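PDB 7AM1: protein SSD1 from Saccharomyces cerevisiae S288C, which binds untranslated regions of mRNA and represses translation as a non-enzymatic member of the RNase II family, and is implicated in control of the G1 phase. Local coordinates for residues K553-V556 against N557-A561; T695-Y698 against C699-K702; H715-L718 against C719-N723. All blocks are in the same frame, centred on the assembly; numbering follows the deposited sequence.

Contact 1: residues K553-V556 against N557-A561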
ATOM      1  N   LYS A 553      14.540   8.140 -12.070  1.00 37.75           N
ATOM      2  CA  LYS A 553      14.164   8.985 -10.938  1.00 36.97           C
ATOM      3  C   LYS A 553      14.791   8.491  -9.640  1.00 35.78           C
ATOM      4  O   LYS A 553      15.134   9.299  -8.768  1.00 35.10           O
ATOM      5  CB  LYS A 553      12.643   9.037 -10.806  1.00 38.14           C
ATOM      6  CG  LYS A 553      11.962   9.917 -11.844  1.00 40.03           C
ATOM      7  CD  LYS A 553      10.447   9.788 -11.796  1.00 41.57           C
ATOM      8  CE  LYS A 553       9.781  10.752 -12.765  1.00 42.73           C
ATOM      9  NZ  LYS A 553       8.294  10.638 -12.738  1.00 42.25           N
ATOM     10  N   ARG A 554      14.922   7.170  -9.478  1.00 35.72           N
ATOM     11  CA  ARG A 554      15.564   6.637  -8.280  1.00 36.33           C
ATOM     12  C   ARG A 554      17.022   7.068  -8.214  1.00 36.20           C
ATOM     13  O   ARG A 554      17.534   7.413  -7.142  1.00 36.32           O
ATOM     14  CB  ARG A 554      15.458   5.112  -8.257  1.00 37.68           C
ATOM     15  CG  ARG A 554      14.063   4.593  -7.882  1.00 38.32           C
ATOM     16  CD  ARG A 554      13.939   3.095  -8.090  1.00 39.52           C
ATOM     17  NE  ARG A 554      12.653   2.601  -7.604  1.00 40.03           N
ATOM     18  CZ  ARG A 554      12.313   1.319  -7.538  1.00 40.67           C
ATOM     19  NH1 ARG A 554      13.167   0.382  -7.929  1.00 40.48           N
ATOM     20  NH2 ARG A 554      11.117   0.976  -7.073  1.00 41.48           N
ATOM     21  N   LYS A 555      17.698   7.077  -9.360  1.00 35.51           N
ATOM     22  CA  LYS A 555      19.066   7.572  -9.403  1.00 34.47           C
ATOM     23  C   LYS A 555      19.109   9.062  -9.086  1.00 35.69           C
ATOM     24  O   LYS A 555      19.950   9.516  -8.301  1.00 36.62           O
ATOM     25  CB  LYS A 555      19.677   7.287 -10.776  1.00 33.83           C
ATOM     26  CG  LYS A 555      21.109   7.790 -10.947  1.00 36.99           C
ATOM     27  CD  LYS A 555      22.073   7.065 -10.019  1.00 40.35           C
ATOM     28  CE  LYS A 555      23.397   7.785  -9.936  1.00 44.72           C
ATOM     29  NZ  LYS A 555      24.421   6.987  -9.208  1.00 48.10           N
ATOM     30  N   VAL A 556      18.211   9.843  -9.692  1.00 34.92           N
ATOM     31  CA  VAL A 556      18.174  11.278  -9.424  1.00 35.16           C
ATOM     32  C   VAL A 556      17.965  11.533  -7.935  1.00 34.98           C
ATOM     33  O   VAL A 556      18.693  12.315  -7.315  1.00 35.91           O
ATOM     34  CB  VAL A 556      17.078  11.953 -10.268  1.00 37.04           C
ATOM     35  CG1 VAL A 556      16.881  13.393  -9.830  1.00 36.80           C
ATOM     36  CG2 VAL A 556      17.423  11.871 -11.756  1.00 38.87           C
ATOM     37  N   ASN A 557      16.967  10.877  -7.340  1.00 34.72           N
ATOM     38  CA  ASN A 557      16.713  11.062  -5.915  1.00 35.80           C
ATOM     39  C   ASN A 557      17.932  10.674  -5.087  1.00 37.84           C
ATOM     40  O   ASN A 557      18.233  11.310  -4.072  1.00 38.90           O
ATOM     41  CB  ASN A 557      15.507  10.232  -5.476  1.00 33.95           C
ATOM     42  CG  ASN A 557      14.190  10.809  -5.946  1.00 34.16           C
ATOM     43  OD1 ASN A 557      14.014  12.025  -6.018  1.00 34.83           O
ATOM     44  ND2 ASN A 557      13.240   9.933  -6.238  1.00 34.18           N
ATOM     45  N   SER A 558      18.621   9.603  -5.488  1.00 38.72           N
ATOM     46  CA  SER A 558      19.837   9.190  -4.800  1.00 41.30           C
ATOM     47  C   SER A 558      20.896  10.283  -4.858  1.00 40.00           C
ATOM     48  O   SER A 558      21.570  10.568  -3.860  1.00 39.15           O
ATOM     49  CB  SER A 558      20.362   7.899  -5.432  1.00 46.42           C
ATOM     50  OG  SER A 558      21.616   7.535  -4.890  1.00 49.94           O
ATOM     51  N   THR A 559      21.061  10.900  -6.029  1.00 38.35           N
ATOM     52  CA  THR A 559      22.064  11.942  -6.200  1.00 39.11           C
ATOM     53  C   THR A 559      21.752  13.151  -5.335  1.00 38.33           C
ATOM     54  O   THR A 559      22.650  13.722  -4.703  1.00 37.81           O
ATOM     55  CB  THR A 559      22.142  12.339  -7.676  1.00 39.43           C
ATOM     56  OG1 THR A 559      22.631  11.225  -8.436  1.00 41.35           O
ATOM     57  CG2 THR A 559      23.053  13.546  -7.877  1.00 40.92           C
ATOM     58  N   VAL A 560      20.484  13.560  -5.302  1.00 37.38           N
ATOM     59  CA  VAL A 560      20.098  14.723  -4.517  1.00 39.07           C
ATOM     60  C   VAL A 560      20.279  14.445  -3.029  1.00 39.90           C
ATOM     61  O   VAL A 560      20.777  15.301  -2.286  1.00 39.87           O
ATOM     62  CB  VAL A 560      18.654  15.126  -4.866  1.00 39.35           C
ATOM     63  CG1 VAL A 560      18.133  16.187  -3.909  1.00 41.21           C
ATOM     64  CG2 VAL A 560      18.597  15.632  -6.308  1.00 37.89           C
ATOM     65  N   ALA A 561      19.907  13.243  -2.575  1.00 38.64           N
ATOM     66  CA  ALA A 561      20.092  12.883  -1.171  1.00 39.07           C
ATOM     67  C   ALA A 561      21.558  12.984  -0.766  1.00 42.02           C
ATOM     68  O   ALA A 561      21.885  13.529   0.295  1.00 42.78           O
ATOM     69  CB  ALA A 561      19.570  11.469  -0.913  1.00 39.09           C
TER

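Contact 2: residues T695-Y698 against C699-K702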
ATOM      1  N   THR A 695       7.813  18.234  10.637  1.00 42.07           N
ATOM      2  CA  THR A 695       7.401  18.259   9.239  1.00 41.69           C
ATOM      3  C   THR A 695       7.539  16.884   8.601  1.00 38.00           C
ATOM      4  O   THR A 695       6.636  16.435   7.888  1.00 35.02           O
ATOM      5  CB  THR A 695       8.218  19.302   8.477  1.00 43.48           C
ATOM      6  OG1 THR A 695       7.883  20.603   8.972  1.00 45.99           O
ATOM      7  CG2 THR A 695       7.936  19.248   6.980  1.00 44.67           C
ATOM      8  N   SER A 696       8.658  16.195   8.849  1.00 40.77           N
ATOM      9  CA  SER A 696       8.873  14.896   8.223  1.00 41.69           C
ATOM     10  C   SER A 696       7.869  13.866   8.723  1.00 40.61           C
ATOM     11  O   SER A 696       7.336  13.081   7.932  1.00 38.93           O
ATOM     12  CB  SER A 696      10.297  14.406   8.483  1.00 45.58           C
ATOM     13  OG  SER A 696      10.494  14.111   9.855  1.00 48.01           O
ATOM     14  N   GLU A 697       7.586  13.854  10.027  1.00 41.21           N
ATOM     15  CA  GLU A 697       6.650  12.857  10.538  1.00 43.42           C
ATOM     16  C   GLU A 697       5.226  13.124  10.068  1.00 39.53           C
ATOM     17  O   GLU A 697       4.464  12.175   9.855  1.00 39.01           O
ATOM     18  CB  GLU A 697       6.712  12.786  12.061  1.00 49.61           C
ATOM     19  CG  GLU A 697       8.004  12.179  12.584  1.00 57.09           C
ATOM     20  CD  GLU A 697       8.241  10.759  12.070  1.00 63.33           C
ATOM     21  OE1 GLU A 697       7.337  10.178  11.416  1.00 65.13           O
ATOM     22  OE2 GLU A 697       9.337  10.220  12.328  1.00 66.24           O
ATOM     23  N   TYR A 698       4.838  14.392   9.920  1.00 38.31           N
ATOM     24  CA  TYR A 698       3.539  14.694   9.327  1.00 38.01           C
ATOM     25  C   TYR A 698       3.481  14.230   7.874  1.00 37.77           C
ATOM     26  O   TYR A 698       2.464  13.680   7.430  1.00 36.67           O
ATOM     27  CB  TYR A 698       3.248  16.191   9.427  1.00 39.79           C
ATOM     28  CG  TYR A 698       1.849  16.557   8.986  1.00 41.67           C
ATOM     29  CD1 TYR A 698       0.752  16.288   9.799  1.00 42.52           C
ATOM     30  CD2 TYR A 698       1.621  17.165   7.760  1.00 42.19           C
ATOM     31  CE1 TYR A 698      -0.524  16.614   9.400  1.00 43.27           C
ATOM     32  CE2 TYR A 698       0.342  17.494   7.352  1.00 43.03           C
ATOM     33  CZ  TYR A 698      -0.724  17.220   8.178  1.00 43.44           C
ATOM     34  OH  TYR A 698      -1.999  17.548   7.780  1.00 44.20           O
ATOM     35  N   CYS A 699       4.555  14.463   7.109  1.00 35.85           N
ATOM     36  CA  CYS A 699       4.607  13.960   5.738  1.00 35.14           C
ATOM     37  C   CYS A 699       4.437  12.448   5.710  1.00 33.45           C
ATOM     38  O   CYS A 699       3.733  11.910   4.849  1.00 33.75           O
ATOM     39  CB  CYS A 699       5.925  14.346   5.064  1.00 36.38           C
ATOM     40  SG  CYS A 699       6.092  16.091   4.604  1.00 41.84           S
ATOM     41  N   ASN A 700       5.088  11.741   6.637  1.00 33.79           N
ATOM     42  CA  ASN A 700       4.920  10.296   6.723  1.00 33.66           C
ATOM     43  C   ASN A 700       3.457   9.941   6.944  1.00 34.47           C
ATOM     44  O   ASN A 700       2.911   9.044   6.294  1.00 33.67           O
ATOM     45  CB  ASN A 700       5.767   9.737   7.867  1.00 34.94           C
ATOM     46  CG  ASN A 700       7.238   9.680   7.538  1.00 35.25           C
ATOM     47  OD1 ASN A 700       7.625   9.546   6.374  1.00 35.08           O
ATOM     48  ND2 ASN A 700       8.072   9.791   8.566  1.00 36.13           N
ATOM     49  N   PHE A 701       2.807  10.633   7.878  1.00 36.70           N
ATOM     50  CA  PHE A 701       1.419  10.321   8.193  1.00 38.66           C
ATOM     51  C   PHE A 701       0.527  10.496   6.972  1.00 37.33           C
ATOM     52  O   PHE A 701      -0.226   9.587   6.603  1.00 36.60           O
ATOM     53  CB  PHE A 701       0.950  11.204   9.351  1.00 41.32           C
ATOM     54  CG  PHE A 701      -0.507  11.068   9.662  1.00 43.29           C
ATOM     55  CD1 PHE A 701      -0.981   9.975  10.366  1.00 42.82           C
ATOM     56  CD2 PHE A 701      -1.401  12.053   9.277  1.00 45.34           C
ATOM     57  CE1 PHE A 701      -2.324   9.850  10.654  1.00 42.99           C
ATOM     58  CE2 PHE A 701      -2.751  11.936   9.576  1.00 46.21           C
ATOM     59  CZ  PHE A 701      -3.209  10.834  10.262  1.00 44.30           C
ATOM     60  N   LYS A 702       0.608  11.656   6.323  1.00 37.09           N
ATOM     61  CA  LYS A 702      -0.276  11.928   5.195  1.00 37.73           C
ATOM     62  C   LYS A 702       0.068  11.058   3.988  1.00 37.89           C
ATOM     63  O   LYS A 702      -0.829  10.691   3.223  1.00 37.92           O
ATOM     64  CB  LYS A 702      -0.229  13.414   4.843  1.00 39.43           C
ATOM     65  CG  LYS A 702      -0.611  14.316   6.027  1.00 43.30           C
ATOM     66  CD  LYS A 702      -2.123  14.446   6.280  1.00 47.34           C
ATOM     67  CE  LYS A 702      -2.925  14.806   5.040  1.00 51.17           C
ATOM     68  NZ  LYS A 702      -4.171  15.555   5.378  1.00 54.61           N
TER

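Contact 3: residues H715-L718 against C719-N723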
ATOM      1  N   HIS A 715      -9.460  -1.528  -4.162  1.00 34.32           N
ATOM      2  CA  HIS A 715     -10.182  -2.676  -3.635  1.00 33.31           C
ATOM      3  C   HIS A 715     -11.674  -2.527  -3.863  1.00 32.68           C
ATOM      4  O   HIS A 715     -12.358  -3.487  -4.236  1.00 31.72           O
ATOM      5  CB  HIS A 715      -9.874  -2.822  -2.144  1.00 33.81           C
ATOM      6  CG  HIS A 715     -10.647  -3.905  -1.461  1.00 34.58           C
ATOM      7  ND1 HIS A 715     -11.896  -3.693  -0.917  1.00 35.92           N
ATOM      8  CD2 HIS A 715     -10.346  -5.202  -1.220  1.00 34.46           C
ATOM      9  CE1 HIS A 715     -12.334  -4.817  -0.377  1.00 35.35           C
ATOM     10  NE2 HIS A 715     -11.412  -5.748  -0.547  1.00 35.13           N
ATOM     11  N   LEU A 716     -12.190  -1.316  -3.663  1.00 34.47           N
ATOM     12  CA  LEU A 716     -13.611  -1.056  -3.845  1.00 37.55           C
ATOM     13  C   LEU A 716     -14.028  -1.318  -5.287  1.00 37.34           C
ATOM     14  O   LEU A 716     -14.993  -2.047  -5.543  1.00 35.12           O
ATOM     15  CB  LEU A 716     -13.909   0.384  -3.429  1.00 39.76           C
ATOM     16  CG  LEU A 716     -15.330   0.921  -3.517  1.00 42.13           C
ATOM     17  CD1 LEU A 716     -16.239   0.157  -2.551  1.00 42.79           C
ATOM     18  CD2 LEU A 716     -15.338   2.415  -3.213  1.00 42.91           C
ATOM     19  N   LEU A 717     -13.306  -0.735  -6.245  1.00 36.70           N
ATOM     20  CA  LEU A 717     -13.659  -0.909  -7.648  1.00 36.62           C
ATOM     21  C   LEU A 717     -13.425  -2.338  -8.116  1.00 36.84           C
ATOM     22  O   LEU A 717     -14.168  -2.837  -8.969  1.00 37.98           O
ATOM     23  CB  LEU A 717     -12.859   0.064  -8.506  1.00 36.08           C
ATOM     24  CG  LEU A 717     -13.186   0.115  -9.996  1.00 36.66           C
ATOM     25  CD1 LEU A 717     -14.673   0.323 -10.224  1.00 38.25           C
ATOM     26  CD2 LEU A 717     -12.367   1.215 -10.668  1.00 36.40           C
ATOM     27  N   LEU A 718     -12.409  -3.010  -7.568  1.00 36.07           N
ATOM     28  CA  LEU A 718     -12.152  -4.398  -7.934  1.00 34.64           C
ATOM     29  C   LEU A 718     -13.280  -5.311  -7.469  1.00 33.97           C
ATOM     30  O   LEU A 718     -13.680  -6.231  -8.191  1.00 34.02           O
ATOM     31  CB  LEU A 718     -10.820  -4.854  -7.339  1.00 36.21           C
ATOM     32  CG  LEU A 718     -10.462  -6.312  -7.623  1.00 39.27           C
ATOM     33  CD1 LEU A 718     -10.375  -6.565  -9.118  1.00 40.18           C
ATOM     34  CD2 LEU A 718      -9.162  -6.682  -6.934  1.00 40.73           C
ATOM     35  N   CYS A 719     -13.795  -5.080  -6.261  1.00 34.09           N
ATOM     36  CA  CYS A 719     -14.910  -5.882  -5.771  1.00 34.85           C
ATOM     37  C   CYS A 719     -16.139  -5.695  -6.650  1.00 33.49           C
ATOM     38  O   CYS A 719     -16.841  -6.660  -6.969  1.00 35.19           O
ATOM     39  CB  CYS A 719     -15.224  -5.510  -4.324  1.00 34.50           C
ATOM     40  SG  CYS A 719     -14.026  -6.124  -3.141  1.00 36.93           S
ATOM     41  N   LYS A 720     -16.418  -4.453  -7.044  1.00 35.30           N
ATOM     42  CA  LYS A 720     -17.513  -4.185  -7.969  1.00 38.97           C
ATOM     43  C   LYS A 720     -17.304  -4.900  -9.299  1.00 37.79           C
ATOM     44  O   LYS A 720     -18.260  -5.421  -9.891  1.00 37.62           O
ATOM     45  CB  LYS A 720     -17.626  -2.678  -8.173  1.00 45.23           C
ATOM     46  CG  LYS A 720     -18.694  -2.229  -9.139  1.00 51.27           C
ATOM     47  CD  LYS A 720     -18.801  -0.711  -9.088  1.00 56.61           C
ATOM     48  CE  LYS A 720     -19.178  -0.110 -10.428  1.00 61.36           C
ATOM     49  NZ  LYS A 720     -18.384   1.124 -10.696  1.00 63.67           N
ATOM     50  N   THR A 721     -16.059  -4.930  -9.783  1.00 33.39           N
ATOM     51  CA  THR A 721     -15.753  -5.581 -11.053  1.00 33.79           C
ATOM     52  C   THR A 721     -15.890  -7.095 -10.933  1.00 35.77           C
ATOM     53  O   THR A 721     -16.456  -7.750 -11.818  1.00 35.26           O
ATOM     54  CB  THR A 721     -14.337  -5.200 -11.499  1.00 32.83           C
ATOM     55  OG1 THR A 721     -14.246  -3.783 -11.709  1.00 33.30           O
ATOM     56  CG2 THR A 721     -13.975  -5.905 -12.780  1.00 32.64           C
ATOM     57  N   ILE A 722     -15.398  -7.662  -9.833  1.00 39.00           N
ATOM     58  CA  ILE A 722     -15.528  -9.098  -9.617  1.00 41.89           C
ATOM     59  C   ILE A 722     -16.996  -9.504  -9.608  1.00 43.48           C
ATOM     60  O   ILE A 722     -17.369 -10.557 -10.139  1.00 44.45           O
ATOM     61  CB  ILE A 722     -14.816  -9.499  -8.311  1.00 42.31           C
ATOM     62  CG1 ILE A 722     -13.300  -9.486  -8.512  1.00 41.81           C
ATOM     63  CG2 ILE A 722     -15.297 -10.865  -7.848  1.00 43.59           C
ATOM     64  CD1 ILE A 722     -12.498  -9.526  -7.222  1.00 40.68           C
ATOM     65  N   ASN A 723     -17.853  -8.690  -8.992  1.00 44.65           N
ATOM     66  CA  ASN A 723     -19.264  -9.050  -8.907  1.00 44.77           C
ATOM     67  C   ASN A 723     -19.995  -8.810 -10.222  1.00 45.26           C
ATOM     68  O   ASN A 723     -20.977  -9.500 -10.521  1.00 45.14           O
ATOM     69  CB  ASN A 723     -19.946  -8.271  -7.786  1.00 45.04           C
ATOM     70  CG  ASN A 723     -19.601  -8.811  -6.413  1.00 44.65           C
ATOM     71  OD1 ASN A 723     -19.086  -9.922  -6.280  1.00 44.57           O
ATOM     72  ND2 ASN A 723     -19.904  -8.035  -5.382  1.00 44.80           N
TER

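Contact 1: residues K553-V556 against N557-A561
K553-V556 and N557-A561 are consecutive turns of helix 544-568, and four backbone hydrogen bonds tie them together. The straightest runs from N557 N to K553 O, at 2.8 Å and an N-H...O angle of 171°. S558 N follows on R554 O, T559 N on K555 O at 2.9 Å, and V560 N on V556 O, the last with its donor close to the line of the carbonyl bond.

Polar side chains largely look beyond these turns. N557 swings CG to the side of its own backbone N (chi1 -74°), which brings ND2 to 3.2 Å from K553 O, but at an angle too poor for a hydrogen bond. The amide is instead held at both ends by the loop residues Y657, F660 and T661: OD1 accepts from F660 N, while ND2 bonds Y657 OH and T661 OG1. Three bonds thus fix the rotation of this buried group. R554 leads away to a salt bridge with E526, and T559 OG1 is hydrogen-bonded to Y453 OH.

Van der Waals contacts between the side chains of the two turns are few: the bend of K555 at chi2 (65°) carries CE to 3.8 Å from T559 OG1, the two side chains meeting at a slant. On another side, CG2 of V560 lies beside its own backbone N and rests 3.5 Å from V556 O, one turn back. The apolar packing is with the sheet: V556 and V560 both touch V451 of strand 446-456, and T559 also reaches V467 of strand 462-472.

Regular i to i+4 bonding of this kind is the signature of the alpha helix; here the helix belongs to the RNB domain and lays its valines against a mixed beta sheet, with an asparagine joined to the chain around F660.

Contact 2: residues T695-Y698 against C699-K702
The phenol ring of Y698 has the aliphatic chain of K702 across one face: K702 CG stands 3.8 Å from the ring centroid and 23° off its normal, a CH-pi contact displaced toward the rim. C699 N comes near the same ring obliquely. Bends of the lysine at chi2 (-80°) and chi3 keep its chain alongside the tyrosine, both pointing the same way, with K702 CD 3.4 Å from Y698 OH. The polar ends then part: Y698 OH bonds K415 O, and K702 NZ bonds N323 O.

The second pair of flat groups is the carboxylate of E697 and the amide of N700, their planes 62° apart. N700 ND2 gives a nearly straight hydrogen bond of 3.0 Å to E697 OE1, which lies in the amide plane of N700, while the donor comes from above the carboxylate. OE1 also takes part in a salt bridge with R635, and N700 OD1 accepts from Y636 N.

With an alanine in place of Y698, the methylenes of K702 would probably lose the face they lie on, and K415 O its hydroxyl partner.

Backbone bonds from C699 N to T695 O (3.0 Å) and from K702 N to Y698 O (3.0 Å) mark successive turns of helix 689-725. Its S696, C699 and N700 side touches strand 635-638, T695 and C699 also meet helix 668-681, and F701 and K702 reach the chain near N323.

Contact 3: residues H715-L718 against C719-N723
T721 turns its hydroxyl back onto the carbonyl of L717 one turn earlier, a side-chain to backbone bond often made by threonines in alpha helices, here within helix 689-725. L717 O is gripped twice: T721 N reaches it at 2.9 Å and T721 OG1 also at 2.9 Å, from opposite faces of the carbonyl plane. The hydroxyl can do this because it sits beside the threonine's own backbone N (chi1 -62°), with the methyl CG2 beside the carbonyl carbon. The regular bonds continue around it, from C719 N to H715 O and from I722 N to L718 O, the latter at 2.8 Å.

H715 and C719 form a sulfur-aromatic contact. The sulfur SG lies over one face of the imidazole, 3.8 Å from the ring centroid and 24° off the normal, and comes nearest at CE1 (3.5 Å). A hydrogen bond from NE2 of H715 to G186 O helps fix the turn of the ring beneath the sulfur.

L718 and I722 supply the apolar pair: CG of L718 meets CD1 of I722 at 3.8 Å, the two side chains slanting across each other. Separately, the methyl CD1 of L717 lies beside the lysine amine, 3.8 Å from K720 NZ, whose charge is paired with E839 in a salt bridge.

Neighbours pack on several sides of this largely buried stretch: strand 903-908 contributes L904 against H715, C719 and I722; helix 834-842 packs on L717, K720 and T721; and helix 311-321 meets L716.

Along the chain the contacts follow one another in the order 1, 2, 3, and none touches another. Contact 1 lies on helix 544-568 within the RNB domain, its centre about 20 Å from that of contact 2. Contacts 2 and 3 share the long helix 689-725 yet sit about 31 Å apart between centres, on opposite sides of the chain's centre. Contact 3 is the most distant from contact 1, about 36 Å between centres. Helix 689-725 therefore runs past the chain's centre, joining strand 635-638 and helix 668-681 near contact 2 to strand 903-908 of a C-terminal antiparallel sheet near contact 3, and so links distant parts of this RNase II-type pseudonuclease.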